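Local coordinates for conserved hypothetical protein (Pseudomonas aeruginosa, PDB 1YLL) that is of unknown molecular function but belongs to the HutD family of the cupin clan, built from two beta-barrel-like halves and named for histidine utilisation, at residues T26-R31 with G41-I46; A59-I64 with I114-R119; Q125-E130 with V190-L195; L75-A80 with Q89-S94; I153-Q158 with G176-R181. All coordinates share one frame; numbering follows the deposited sequence.

How the interactions relate
Interactions 1 and 2 lie in one antiparallel sheet, which interaction 4 joins through strand 91-94 and links to a second, four-stranded sheet containing 73-77. Interactions 1 and 2 meet through R43 N, 2.8 Å from I114 O, and G41 O, 2.9 Å from A116 N. Interaction 2 meets interaction 4 where R63 N lies 2.9 Å from F93 O. From the adjoining five-stranded sheet, interaction 3 reaches interaction 1 through L195 CD1, 3.7 Å from W42 CG. Interaction 5 belongs to another four-stranded sheet, its centre about 14 Å from that of interaction 3. Interactions 4 and 5, on opposite sides of the chain's centre, have centres about 34 Å apart. No ligand marks a site.

Interaction 1: residues T26-R31 with G41-I46; sequences TEEIAR and GWRLSI
Strands 26-31 and 42-46 run antiparallel, their axes 142° apart, and the register slips by one residue. L44 O takes a hydrogen bond from I29 N at 2.8 Å and a weak one from A30 N, while L44 N returns one to A30 O. Across the E28, R31 and R43 face runs a salt-bridge network. R31 grips the E28 carboxylate side-on, with NE 2.7 Å from E28 OE1 and R31 NH2 on the syn lone pair of E28 OE2. R43, its chain extended from CG to NE, brings NE to 2.8 Å from the same E28 OE2, but from above the carboxylate plane, the flat groups 87° apart. The shared acid probably offsets the closeness of the two arginines. The facing of both I29 and A30 on L44 is a classic beta bulge in the hairpin of strands 24-31 and 42-49 of the cupin-type fold. Beside the ion network, S45 CB lies over one face of the R43 guanidinium, toward its rim, and T26 CG2 is 3.1 Å from R43 NH1. T26 OG1 bonds to W19. I29 CD1 touches L44 CD1 and I46 CG1, both at 3.9 Å, and one face of the W42 indole lies against R31 C.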
# COMPACT_ATOMS: atom_id res chain seq x y z
N THR D 26 24.04 18.07 -18.80
CA THR D 26 23.23 18.01 -17.62
C THR D 26 21.79 17.71 -17.95
O THR D 26 21.25 18.26 -18.91
CB THR D 26 23.28 19.33 -16.86
OG1 THR D 26 24.62 19.53 -16.40
CG2 THR D 26 22.36 19.25 -15.62
N GLU D 27 21.20 16.82 -17.15
CA GLU D 27 19.78 16.48 -17.30
C GLU D 27 19.04 17.01 -16.05
O GLU D 27 19.20 16.46 -14.97
CB GLU D 27 19.58 14.96 -17.40
CG GLU D 27 20.12 14.35 -18.70
CD GLU D 27 19.79 12.86 -18.84
OE1 GLU D 27 19.43 12.22 -17.83
OE2 GLU D 27 19.91 12.34 -19.96
N GLU D 28 18.26 18.08 -16.20
CA GLU D 28 17.53 18.63 -15.06
C GLU D 28 16.33 17.79 -14.75
O GLU D 28 15.47 17.54 -15.60
CB GLU D 28 17.09 20.08 -15.32
CG GLU D 28 16.29 20.69 -14.14
CD GLU D 28 16.11 22.21 -14.25
OE1 GLU D 28 15.01 22.70 -13.94
OE2 GLU D 28 17.07 22.91 -14.61
N ILE D 29 16.26 17.35 -13.50
CA ILE D 29 15.13 16.53 -13.06
C ILE D 29 13.98 17.42 -12.64
O ILE D 29 12.83 17.21 -13.05
CB ILE D 29 15.56 15.64 -11.86
CG1 ILE D 29 16.66 14.67 -12.33
CG2 ILE D 29 14.35 14.88 -11.30
CD1 ILE D 29 17.26 13.86 -11.20
N ALA D 30 14.29 18.44 -11.83
CA ALA D 30 13.25 19.31 -11.32
C ALA D 30 13.81 20.57 -10.68
O ALA D 30 14.99 20.62 -10.31
CB ALA D 30 12.44 18.53 -10.27
N ARG D 31 12.98 21.60 -10.55
CA ARG D 31 13.37 22.82 -9.85
C ARG D 31 12.09 23.34 -9.18
O ARG D 31 11.00 22.96 -9.58
CB ARG D 31 13.92 23.89 -10.79
CG ARG D 31 12.91 24.36 -11.81
CD ARG D 31 13.48 25.57 -12.53
NE ARG D 31 14.73 25.25 -13.22
CZ ARG D 31 15.60 26.15 -13.63
NH1 ARG D 31 15.36 27.45 -13.44
NH2 ARG D 31 16.74 25.77 -14.19
N GLY D 41 15.21 28.25 -6.70
CA GLY D 41 15.45 28.10 -5.27
C GLY D 41 16.20 26.80 -5.01
O GLY D 41 17.08 26.72 -4.16
N TRP D 42 15.83 25.76 -5.74
CA TRP D 42 16.56 24.50 -5.65
C TRP D 42 16.41 23.83 -7.01
O TRP D 42 15.45 24.09 -7.76
CB TRP D 42 16.07 23.58 -4.51
CG TRP D 42 14.62 23.25 -4.52
CD1 TRP D 42 13.65 23.76 -3.69
CD2 TRP D 42 13.95 22.30 -5.36
NE1 TRP D 42 12.44 23.20 -3.97
CE2 TRP D 42 12.59 22.30 -4.99
CE3 TRP D 42 14.38 21.44 -6.39
CZ2 TRP D 42 11.63 21.49 -5.63
CZ3 TRP D 42 13.43 20.63 -7.01
CH2 TRP D 42 12.07 20.66 -6.64
N ARG D 43 17.39 23.01 -7.34
CA ARG D 43 17.40 22.30 -8.59
C ARG D 43 18.06 20.94 -8.38
O ARG D 43 19.09 20.84 -7.69
CB ARG D 43 18.22 23.06 -9.63
CG ARG D 43 18.34 22.41 -10.96
CD ARG D 43 18.94 23.41 -11.92
NE ARG D 43 19.42 22.82 -13.17
CZ ARG D 43 20.63 22.29 -13.34
NH1 ARG D 43 20.97 21.79 -14.52
NH2 ARG D 43 21.50 22.22 -12.34
N LEU D 44 17.46 19.91 -8.96
CA LEU D 44 17.99 18.55 -8.85
C LEU D 44 18.35 18.12 -10.27
O LEU D 44 17.57 18.35 -11.22
CB LEU D 44 16.89 17.62 -8.31
CG LEU D 44 17.01 16.63 -7.15
CD1 LEU D 44 16.49 15.25 -7.61
CD2 LEU D 44 18.41 16.57 -6.55
N SER D 45 19.48 17.48 -10.45
CA SER D 45 19.86 17.09 -11.80
C SER D 45 20.86 15.94 -11.80
O SER D 45 21.43 15.59 -10.76
CB SER D 45 20.54 18.27 -12.50
OG SER D 45 21.71 18.69 -11.77
N ILE D 46 21.04 15.35 -12.99
CA ILE D 46 22.02 14.30 -13.20
C ILE D 46 22.96 14.88 -14.24
O ILE D 46 22.50 15.46 -15.23
CB ILE D 46 21.42 13.05 -13.82
CG1 ILE D 46 20.49 12.35 -12.85
CG2 ILE D 46 22.54 12.09 -14.25
CD1 ILE D 46 19.59 11.40 -13.65
O HOH W 1 24.24 19.79 -13.06

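Interaction 2: residues A59-I64 with I114-R119; sequences AGYQRI and IYAPRR
The Y115 ring carries Q62 CB over one face, a CH-pi contact 4.0 Å from CB to the ring centroid and 22° off the normal. The two side chains lie side by side and point the same way, and Q62 CG comes 3.5 Å from Y115 CE2. The R63 guanidinium likewise has I114 CD1 over one face, 3.8 Å from R63 NE, whereas the Y61 ring turns its edge to the backbone of Y115 and A116. These contacts flank an antiparallel pairing of strands 62-69 and 108-115, neighbours in the six-stranded sheet of this cupin-clan fold. Q62 and Y115 form its hydrogen-bonded pair, through Q62 N to Y115 O and Y115 N to Q62 O; R63 and I114 form the next, non-hydrogen-bonded pair. With CG between its backbone N and carbonyl carbon (chi1 71°), Y115 swings its ring over the Q62 side chain. L177 of a second subunit packs on both residues. The far ends of Y61 and R63 are tied elsewhere, Y61 OH to F40 O and R63 NH2 to N112 OD1. The I114 and Y61 side chains cross at about a right angle, with I114 CG2 3.6 Å from Y61 CB.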
# COMPACT_ATOMS: atom_id res chain seq x y z
N ALA D 59 26.97 30.84 -8.06
CA ALA D 59 27.16 31.83 -7.03
C ALA D 59 25.99 31.92 -6.06
O ALA D 59 24.83 32.06 -6.47
CB ALA D 59 27.37 33.20 -7.67
N GLY D 60 26.32 31.88 -4.77
CA GLY D 60 25.31 32.00 -3.73
C GLY D 60 24.60 30.72 -3.33
O GLY D 60 23.87 30.70 -2.33
N TYR D 61 24.81 29.65 -4.10
CA TYR D 61 24.16 28.38 -3.83
C TYR D 61 25.03 27.38 -3.10
O TYR D 61 26.26 27.42 -3.20
CB TYR D 61 23.74 27.69 -5.13
CG TYR D 61 22.65 28.38 -5.90
CD1 TYR D 61 22.95 29.26 -6.93
CD2 TYR D 61 21.31 28.11 -5.62
CE1 TYR D 61 21.92 29.86 -7.69
CE2 TYR D 61 20.28 28.69 -6.36
CZ TYR D 61 20.58 29.57 -7.40
OH TYR D 61 19.58 30.07 -8.19
N GLN D 62 24.36 26.48 -2.36
CA GLN D 62 25.02 25.36 -1.67
C GLN D 62 24.85 24.17 -2.64
O GLN D 62 23.82 24.00 -3.23
CB GLN D 62 24.30 25.02 -0.37
CG GLN D 62 24.79 23.74 0.29
CD GLN D 62 26.23 23.87 0.73
OE1 GLN D 62 27.10 23.07 0.38
NE2 GLN D 62 26.48 24.89 1.53
N ARG D 63 25.89 23.37 -2.77
CA ARG D 63 25.80 22.21 -3.65
C ARG D 63 26.11 20.94 -2.89
O ARG D 63 26.91 20.92 -1.95
CB ARG D 63 26.82 22.34 -4.80
CG ARG D 63 26.62 23.55 -5.72
CD ARG D 63 27.45 23.42 -7.01
NE ARG D 63 27.12 22.20 -7.75
CZ ARG D 63 27.57 21.92 -8.98
NH1 ARG D 63 28.38 22.77 -9.59
NH2 ARG D 63 27.22 20.79 -9.59
N ILE D 64 25.44 19.86 -3.29
CA ILE D 64 25.76 18.54 -2.73
C ILE D 64 25.79 17.66 -3.98
O ILE D 64 24.81 17.56 -4.71
CB ILE D 64 24.69 18.00 -1.78
CG1 ILE D 64 24.41 19.01 -0.66
CG2 ILE D 64 25.19 16.69 -1.17
CD1 ILE D 64 23.51 18.42 0.45
N ILE D 114 21.31 21.46 -5.94
CA ILE D 114 21.86 22.82 -5.79
C ILE D 114 20.71 23.61 -5.18
O ILE D 114 19.61 23.57 -5.70
CB ILE D 114 22.23 23.39 -7.17
CG1 ILE D 114 23.25 22.46 -7.84
CG2 ILE D 114 22.78 24.85 -7.05
CD1 ILE D 114 23.69 22.90 -9.21
N TYR D 115 20.97 24.32 -4.08
CA TYR D 115 19.90 25.08 -3.47
C TYR D 115 20.40 26.35 -2.79
O TYR D 115 21.58 26.47 -2.45
CB TYR D 115 19.13 24.23 -2.47
CG TYR D 115 19.87 23.91 -1.20
CD1 TYR D 115 19.67 24.64 -0.02
CD2 TYR D 115 20.79 22.86 -1.16
CE1 TYR D 115 20.36 24.34 1.15
CE2 TYR D 115 21.49 22.55 0.02
CZ TYR D 115 21.27 23.29 1.17
OH TYR D 115 21.99 22.99 2.30
N ALA D 116 19.48 27.30 -2.62
CA ALA D 116 19.76 28.59 -1.99
C ALA D 116 19.54 28.41 -0.47
O ALA D 116 18.41 28.38 -0.00
CB ALA D 116 18.78 29.61 -2.57
N PRO D 117 20.63 28.35 0.31
CA PRO D 117 20.47 28.15 1.75
C PRO D 117 19.70 29.24 2.52
O PRO D 117 19.13 28.98 3.58
CB PRO D 117 21.90 27.95 2.24
CG PRO D 117 22.74 28.72 1.27
CD PRO D 117 22.05 28.53 -0.06
N ARG D 118 19.65 30.43 1.96
CA ARG D 118 18.88 31.48 2.64
C ARG D 118 17.36 31.29 2.44
O ARG D 118 16.53 31.92 3.14
CB ARG D 118 19.33 32.86 2.12
CG ARG D 118 20.73 33.24 2.56
CD ARG D 118 21.23 34.54 1.93
NE ARG D 118 22.54 34.87 2.49
CZ ARG D 118 22.71 35.39 3.71
NH1 ARG D 118 23.93 35.64 4.16
NH2 ARG D 118 21.66 35.70 4.46
N ARG D 119 16.99 30.43 1.50
CA ARG D 119 15.58 30.23 1.20
C ARG D 119 15.10 28.84 1.54
O ARG D 119 13.91 28.63 1.76
CB ARG D 119 15.33 30.46 -0.29
CG ARG D 119 15.54 31.91 -0.75
CD ARG D 119 15.17 32.06 -2.21
NE ARG D 119 14.98 33.46 -2.61
CZ ARG D 119 15.88 34.19 -3.25
NH1 ARG D 119 15.62 35.45 -3.56
NH2 ARG D 119 17.06 33.65 -3.59

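Interaction 3: residues Q125-E130 with V190-L195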
# COMPACT_ATOMS: atom_id res chain seq x y z
N GLN D 125 20.10 12.10 1.85
CA GLN D 125 20.66 10.85 2.34
C GLN D 125 20.44 9.67 1.39
O GLN D 125 19.34 9.46 0.92
CB GLN D 125 20.02 10.48 3.69
CG GLN D 125 20.57 9.17 4.28
CD GLN D 125 20.11 8.86 5.67
OE1 GLN D 125 19.16 9.44 6.15
NE2 GLN D 125 20.81 7.93 6.33
N TRP D 126 21.51 8.93 1.10
CA TRP D 126 21.40 7.72 0.27
C TRP D 126 20.94 6.60 1.18
O TRP D 126 21.49 6.42 2.26
CB TRP D 126 22.78 7.38 -0.32
CG TRP D 126 23.08 8.21 -1.50
CD1 TRP D 126 23.85 9.38 -1.53
CD2 TRP D 126 22.61 8.02 -2.82
NE1 TRP D 126 23.88 9.88 -2.79
CE2 TRP D 126 23.12 9.08 -3.61
CE3 TRP D 126 21.80 7.05 -3.43
CZ2 TRP D 126 22.84 9.20 -4.98
CZ3 TRP D 126 21.52 7.17 -4.78
CH2 TRP D 126 22.04 8.23 -5.54
N LEU D 127 19.90 5.88 0.74
CA LEU D 127 19.33 4.78 1.51
C LEU D 127 19.27 3.53 0.65
O LEU D 127 18.87 3.60 -0.50
CB LEU D 127 17.91 5.16 1.93
CG LEU D 127 17.80 6.40 2.83
CD1 LEU D 127 16.36 6.92 2.84
CD2 LEU D 127 18.28 6.05 4.21
N ARG D 128 19.65 2.37 1.20
CA ARG D 128 19.57 1.13 0.42
C ARG D 128 18.30 0.46 0.89
O ARG D 128 18.20 0.08 2.07
CB ARG D 128 20.75 0.21 0.67
CG ARG D 128 20.81 -0.97 -0.32
CD ARG D 128 22.07 -1.81 -0.12
NE ARG D 128 22.29 -2.76 -1.21
CZ ARG D 128 22.18 -4.08 -1.10
NH1 ARG D 128 22.41 -4.86 -2.15
NH2 ARG D 128 21.81 -4.62 0.06
N VAL D 129 17.33 0.34 -0.00
CA VAL D 129 16.05 -0.28 0.33
C VAL D 129 16.19 -1.81 0.17
O VAL D 129 16.32 -2.31 -0.94
CB VAL D 129 14.92 0.23 -0.59
CG1 VAL D 129 13.60 -0.41 -0.16
CG2 VAL D 129 14.80 1.75 -0.48
N GLU D 130 16.19 -2.50 1.30
CA GLU D 130 16.32 -3.95 1.33
C GLU D 130 15.02 -4.51 1.87
O GLU D 130 14.85 -4.68 3.07
CB GLU D 130 17.49 -4.34 2.23
CG GLU D 130 18.85 -3.98 1.66
CD GLU D 130 19.97 -4.27 2.63
OE1 GLU D 130 19.83 -5.22 3.43
OE2 GLU D 130 20.99 -3.55 2.59
N VAL D 190 18.41 4.47 -3.14
CA VAL D 190 17.62 5.67 -3.43
C VAL D 190 18.26 6.84 -2.71
O VAL D 190 19.02 6.64 -1.77
CB VAL D 190 16.13 5.55 -2.94
CG1 VAL D 190 15.43 4.36 -3.63
CG2 VAL D 190 16.07 5.34 -1.47
N CYS D 191 17.98 8.06 -3.18
CA CYS D 191 18.50 9.24 -2.49
C CYS D 191 17.28 10.06 -2.12
O CYS D 191 16.49 10.47 -3.00
CB CYS D 191 19.42 10.02 -3.39
SG CYS D 191 20.30 11.34 -2.43
N ALA D 192 17.11 10.24 -0.82
CA ALA D 192 15.98 10.99 -0.29
C ALA D 192 16.47 12.42 -0.06
O ALA D 192 17.37 12.62 0.76
CB ALA D 192 15.54 10.37 1.02
N VAL D 193 15.85 13.37 -0.74
CA VAL D 193 16.20 14.79 -0.61
C VAL D 193 14.97 15.52 -0.03
O VAL D 193 13.90 15.45 -0.64
CB VAL D 193 16.57 15.39 -1.97
CG1 VAL D 193 16.85 16.90 -1.82
CG2 VAL D 193 17.84 14.72 -2.49
N GLU D 194 15.12 16.19 1.11
CA GLU D 194 13.98 16.88 1.71
C GLU D 194 14.34 18.34 1.84
O GLU D 194 15.47 18.67 2.21
CB GLU D 194 13.61 16.24 3.06
CG GLU D 194 13.25 14.75 2.84
CD GLU D 194 13.27 13.87 4.08
OE1 GLU D 194 13.82 12.72 4.00
OE2 GLU D 194 12.72 14.32 5.11
N LEU D 195 13.39 19.20 1.50
CA LEU D 195 13.59 20.64 1.54
C LEU D 195 12.41 21.29 2.26
O LEU D 195 11.29 20.79 2.22
CB LEU D 195 13.65 21.18 0.10
CG LEU D 195 14.88 20.72 -0.71
CD1 LEU D 195 14.52 20.45 -2.16
CD2 LEU D 195 15.91 21.82 -0.66
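W126 lays one face of its indole against C191, with C191 CB 3.6 Å from the centroid of the six-membered ring and only 1° off its normal. The sulfur lies over the adjoining five-membered ring, a sulfur-aromatic contact with C191 SG 3.9 Å from that centroid. The pair sits on antiparallel strands 120-129 and 187-197 of the five-stranded sheet in this cupin-clan fold, W126 and C191 forming a non-hydrogen-bonded pair between two hydrogen-bonded ones. C191 SG stands anti to the backbone N (chi1 -170°), a setting that carries the sulfur along the indole toward its nitrogen side. That nitrogen, W126 NE1, is hydrogen-bonded to S66 OG, which holds the rotation of the indole at its pyrrole edge.

This is the tightly joined part: Q125 and A192 exchange two backbone hydrogen bonds, as do L127 and V190, and every touching residue is buried. On the face opposite the indole, L127 CB meets V190 CG2 at 3.9 Å and L127 CD1 meets A192 CB at 4.0 Å. On this face L127 also packs on Q125 of a second subunit, so the buried side continues into the assembly.

Toward the corner at E130 the contact thins. V129 still reaches V190 through its methyl groups, but R128 points away from the other strand and is exposed, as is E130. These two are joined to each other instead, R128 NH2 approaching from above the E130 carboxylate plane, 2.9 Å from E130 OE2.

Interaction 4: residues L75-A80 with Q89-S94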
# COMPACT_ATOMS: atom_id res chain seq x y z
N LEU D 75 37.47 16.11 -6.33
CA LEU D 75 37.21 17.53 -6.50
C LEU D 75 38.25 18.38 -5.77
O LEU D 75 38.52 18.14 -4.59
CB LEU D 75 35.80 17.91 -5.96
CG LEU D 75 34.64 17.32 -6.77
CD1 LEU D 75 33.32 17.71 -6.12
CD2 LEU D 75 34.71 17.82 -8.23
N ARG D 76 38.84 19.34 -6.48
CA ARG D 76 39.77 20.25 -5.82
C ARG D 76 38.91 21.51 -5.58
O ARG D 76 38.46 22.14 -6.53
CB ARG D 76 40.95 20.59 -6.73
CG ARG D 76 42.07 21.30 -6.00
CD ARG D 76 43.20 21.58 -6.97
NE ARG D 76 42.82 22.62 -7.91
CZ ARG D 76 43.11 22.61 -9.21
NH1 ARG D 76 43.80 21.61 -9.74
NH2 ARG D 76 42.69 23.61 -9.97
N VAL D 77 38.67 21.83 -4.32
CA VAL D 77 37.81 22.95 -3.95
C VAL D 77 38.65 24.04 -3.27
O VAL D 77 39.17 23.82 -2.18
CB VAL D 77 36.73 22.48 -2.96
CG1 VAL D 77 35.71 23.60 -2.72
CG2 VAL D 77 36.04 21.21 -3.53
N ASP D 78 38.75 25.19 -3.91
CA ASP D 78 39.56 26.28 -3.39
C ASP D 78 40.95 25.76 -3.03
O ASP D 78 41.52 26.07 -1.96
CB ASP D 78 38.88 26.91 -2.19
CG ASP D 78 37.57 27.59 -2.55
OD1 ASP D 78 37.49 28.22 -3.62
OD2 ASP D 78 36.61 27.49 -1.77
N GLY D 79 41.48 24.92 -3.91
CA GLY D 79 42.81 24.36 -3.71
C GLY D 79 42.97 23.10 -2.88
O GLY D 79 44.04 22.49 -2.89
N ALA D 80 41.92 22.69 -2.17
CA ALA D 80 41.98 21.49 -1.36
C ALA D 80 41.41 20.32 -2.14
O ALA D 80 40.26 20.35 -2.55
CB ALA D 80 41.18 21.68 -0.10
N GLN D 89 28.60 8.69 -2.49
CA GLN D 89 29.29 9.33 -1.38
C GLN D 89 29.04 10.81 -1.60
O GLN D 89 29.74 11.49 -2.35
CB GLN D 89 30.79 9.02 -1.40
CG GLN D 89 31.05 7.54 -1.34
CD GLN D 89 32.53 7.21 -1.23
OE1 GLN D 89 33.35 7.70 -2.00
NE2 GLN D 89 32.87 6.36 -0.27
N ALA D 90 28.02 11.30 -0.93
CA ALA D 90 27.67 12.70 -1.09
C ALA D 90 28.76 13.63 -0.58
O ALA D 90 29.36 13.38 0.45
CB ALA D 90 26.36 12.99 -0.36
N PHE D 91 28.95 14.73 -1.29
CA PHE D 91 29.98 15.71 -0.98
C PHE D 91 29.38 17.12 -1.15
O PHE D 91 28.85 17.47 -2.19
CB PHE D 91 31.13 15.49 -1.94
CG PHE D 91 32.29 16.43 -1.74
CD1 PHE D 91 33.21 16.21 -0.74
CD2 PHE D 91 32.44 17.54 -2.57
CE1 PHE D 91 34.30 17.09 -0.57
CE2 PHE D 91 33.51 18.41 -2.41
CZ PHE D 91 34.44 18.18 -1.40
N ALA D 92 29.48 17.93 -0.10
CA ALA D 92 28.93 19.28 -0.13
C ALA D 92 30.02 20.32 -0.35
O ALA D 92 31.13 20.19 0.20
CB ALA D 92 28.21 19.60 1.21
N PHE D 93 29.71 21.33 -1.16
CA PHE D 93 30.64 22.43 -1.41
C PHE D 93 29.86 23.64 -1.84
O PHE D 93 28.68 23.56 -2.23
CB PHE D 93 31.72 22.03 -2.44
CG PHE D 93 31.19 21.76 -3.83
CD1 PHE D 93 31.25 22.74 -4.83
CD2 PHE D 93 30.65 20.51 -4.15
CE1 PHE D 93 30.76 22.47 -6.13
CE2 PHE D 93 30.17 20.24 -5.42
CZ PHE D 93 30.23 21.21 -6.42
N SER D 94 30.48 24.81 -1.69
CA SER D 94 29.85 26.04 -2.07
C SER D 94 29.93 26.34 -3.56
O SER D 94 30.97 26.09 -4.19
CB SER D 94 30.50 27.18 -1.28
OG SER D 94 30.05 28.43 -1.76
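The L75 and F91 side chains overlap lengthwise, pointing in opposite senses, with L75 CD1 lying obliquely against the CD2-CE2 side of the ring, 3.7 Å from F91 CD2. The contact bridges two sheets of the cupin-type fold: strand 73-77 belongs to a four-stranded sheet and strand 91-94 edges the six-stranded one. Their segment axes stay 9.5 Å apart, no hydrogen bond crosses, and side chains alone span the distance. V77 runs opposite to F91 too, but with CG2 at the edge of the ring near its plane and 3.9 Å from F91 CE2. F91 reaches both partners because its CG is anti to the backbone N (chi1 180°), which extends the ring straight out from its strand. F93 takes a different rotamer, its CG tucked over the backbone between N and C (chi1 66°), and the same L75 CD1 lies obliquely to its ring, 4.1 Å from F93 CE2. V99 and C101 pack on L75, and S82 and L85 on F91. Past V77 the chain reverses in a type I' turn, V77 to A80. The other valine branch makes a longer contact with the base of F93, V77 CG1 lying 4.3 Å from F93 CB.

Interaction 5: residues I153-Q158 with G176-R181; sequences ISLQGQ and GLQHWR
I153-L155 and Q178-R181 form an antiparallel strand pairing inside the four-stranded sheet 132-137, 178-184, 151-155, 158-163 of this cupin-clan chain, with hydrophobic side chains on one face and a water-linked polar cluster on the other. The hydrophobic face is built on W180. L155 CD1 sits over the centre of its six-membered ring, 3.9 Å from the centroid and 7° off the normal, while L155 CD2 reaches W180 CH2. I153 CG2 comes instead to the indole edge, near the ring plane and 3.9 Å from W180 CE3.

The S154 and R181 side chains lie on the other face, and their backbones form the hydrogen-bonded pair, bonding in both directions. Water 2 links S154 OG, the donor G157 N and the acceptor H179 O, knitting the turn to the facing strand. H179 O also accepts a hydrogen bond from Q156 N at 2.9 Å, in the carbonyl plane. Q156, at the first corner of the type I' turn L155-Q158, folds back through a bend at chi2 and places OE1 2.7 Å from H179 N. That donor comes in above the amide carbonyl plane, 40° out of it, and the bond is bent to 150° at the hydrogen. A weak bond from Q156 NE2 to L177 O extends this grip.

Strand 178-184 lies between 151-155 and 132-137, where W135 stacks on W180, H136 stacks on H179, and D134 OD2 bonds to H179 NE2. L169 of strand 168-171 packs against both I153 and W180, and strand 158-163 borders 151-155.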
# COMPACT_ATOMS: atom_id res chain seq x y z
N ILE D 153 6.72 3.11 -3.63
CA ILE D 153 6.55 4.11 -2.58
C ILE D 153 5.12 4.23 -2.09
O ILE D 153 4.18 4.26 -2.88
CB ILE D 153 6.91 5.53 -3.08
CG1 ILE D 153 8.25 5.55 -3.78
CG2 ILE D 153 6.93 6.49 -1.89
CD1 ILE D 153 8.57 6.91 -4.43
N SER D 154 4.96 4.30 -0.78
CA SER D 154 3.62 4.51 -0.26
C SER D 154 3.72 5.69 0.70
O SER D 154 4.77 5.91 1.30
CB SER D 154 3.11 3.26 0.45
OG SER D 154 3.79 3.06 1.66
N LEU D 155 2.64 6.46 0.79
CA LEU D 155 2.56 7.63 1.66
C LEU D 155 1.28 7.48 2.48
O LEU D 155 0.19 7.31 1.92
CB LEU D 155 2.50 8.91 0.83
CG LEU D 155 2.15 10.26 1.50
CD1 LEU D 155 3.11 10.56 2.65
CD2 LEU D 155 2.24 11.36 0.46
N GLN D 156 1.41 7.55 3.80
CA GLN D 156 0.28 7.36 4.73
C GLN D 156 -0.40 6.01 4.48
O GLN D 156 -1.62 5.88 4.61
CB GLN D 156 -0.73 8.51 4.60
CG GLN D 156 -0.13 9.93 4.56
CD GLN D 156 0.55 10.38 5.85
OE1 GLN D 156 1.45 9.71 6.36
NE2 GLN D 156 0.14 11.54 6.36
N GLY D 157 0.40 5.00 4.13
CA GLY D 157 -0.09 3.65 3.90
C GLY D 157 -0.67 3.35 2.53
O GLY D 157 -1.05 2.21 2.24
N GLN D 158 -0.71 4.36 1.68
CA GLN D 158 -1.28 4.24 0.34
C GLN D 158 -0.22 4.17 -0.77
O GLN D 158 0.65 5.05 -0.87
CB GLN D 158 -2.20 5.43 0.10
CG GLN D 158 -2.92 5.44 -1.23
CD GLN D 158 -3.61 6.77 -1.49
OE1 GLN D 158 -4.31 7.30 -0.63
NE2 GLN D 158 -3.40 7.31 -2.68
N GLY D 176 2.20 18.88 7.39
CA GLY D 176 2.19 18.01 8.55
C GLY D 176 3.14 16.82 8.49
O GLY D 176 3.93 16.66 7.56
N LEU D 177 3.04 15.98 9.50
CA LEU D 177 3.88 14.79 9.57
C LEU D 177 3.45 13.73 8.54
O LEU D 177 2.28 13.31 8.49
CB LEU D 177 3.79 14.22 10.99
CG LEU D 177 4.92 13.71 11.89
CD1 LEU D 177 4.48 12.39 12.49
CD2 LEU D 177 6.29 13.61 11.20
N GLN D 178 4.41 13.29 7.73
CA GLN D 178 4.17 12.30 6.70
C GLN D 178 4.83 10.97 7.01
O GLN D 178 5.96 10.93 7.53
CB GLN D 178 4.72 12.79 5.35
CG GLN D 178 4.33 14.23 4.96
CD GLN D 178 2.81 14.40 4.78
OE1 GLN D 178 2.25 15.46 5.11
NE2 GLN D 178 2.16 13.39 4.26
N HIS D 179 4.16 9.88 6.67
CA HIS D 179 4.73 8.56 6.88
C HIS D 179 5.05 7.98 5.51
O HIS D 179 4.16 7.66 4.72
CB HIS D 179 3.77 7.63 7.64
CG HIS D 179 4.39 6.32 7.98
ND1 HIS D 179 3.66 5.23 8.40
CD2 HIS D 179 5.69 5.91 7.94
CE1 HIS D 179 4.47 4.20 8.60
NE2 HIS D 179 5.71 4.59 8.32
N TRP D 180 6.34 7.89 5.21
CA TRP D 180 6.82 7.37 3.93
C TRP D 180 7.37 5.96 4.06
O TRP D 180 8.18 5.68 4.94
CB TRP D 180 7.97 8.25 3.39
CG TRP D 180 7.60 9.64 3.05
CD1 TRP D 180 7.77 10.76 3.81
CD2 TRP D 180 7.01 10.06 1.83
NE1 TRP D 180 7.34 11.86 3.12
CE2 TRP D 180 6.87 11.46 1.90
CE3 TRP D 180 6.60 9.39 0.67
CZ2 TRP D 180 6.33 12.22 0.85
CZ3 TRP D 180 6.06 10.15 -0.40
CH2 TRP D 180 5.93 11.54 -0.29
N ARG D 181 6.97 5.07 3.14
CA ARG D 181 7.46 3.70 3.16
C ARG D 181 7.92 3.28 1.77
O ARG D 181 7.21 3.51 0.79
CB ARG D 181 6.39 2.73 3.67
CG ARG D 181 6.92 1.28 3.73
CD ARG D 181 5.85 0.28 4.15
NE ARG D 181 5.27 0.61 5.44
CZ ARG D 181 5.93 0.58 6.60
NH1 ARG D 181 7.21 0.21 6.63
NH2 ARG D 181 5.31 0.92 7.72
O HOH W 2 3.19 4.91 3.97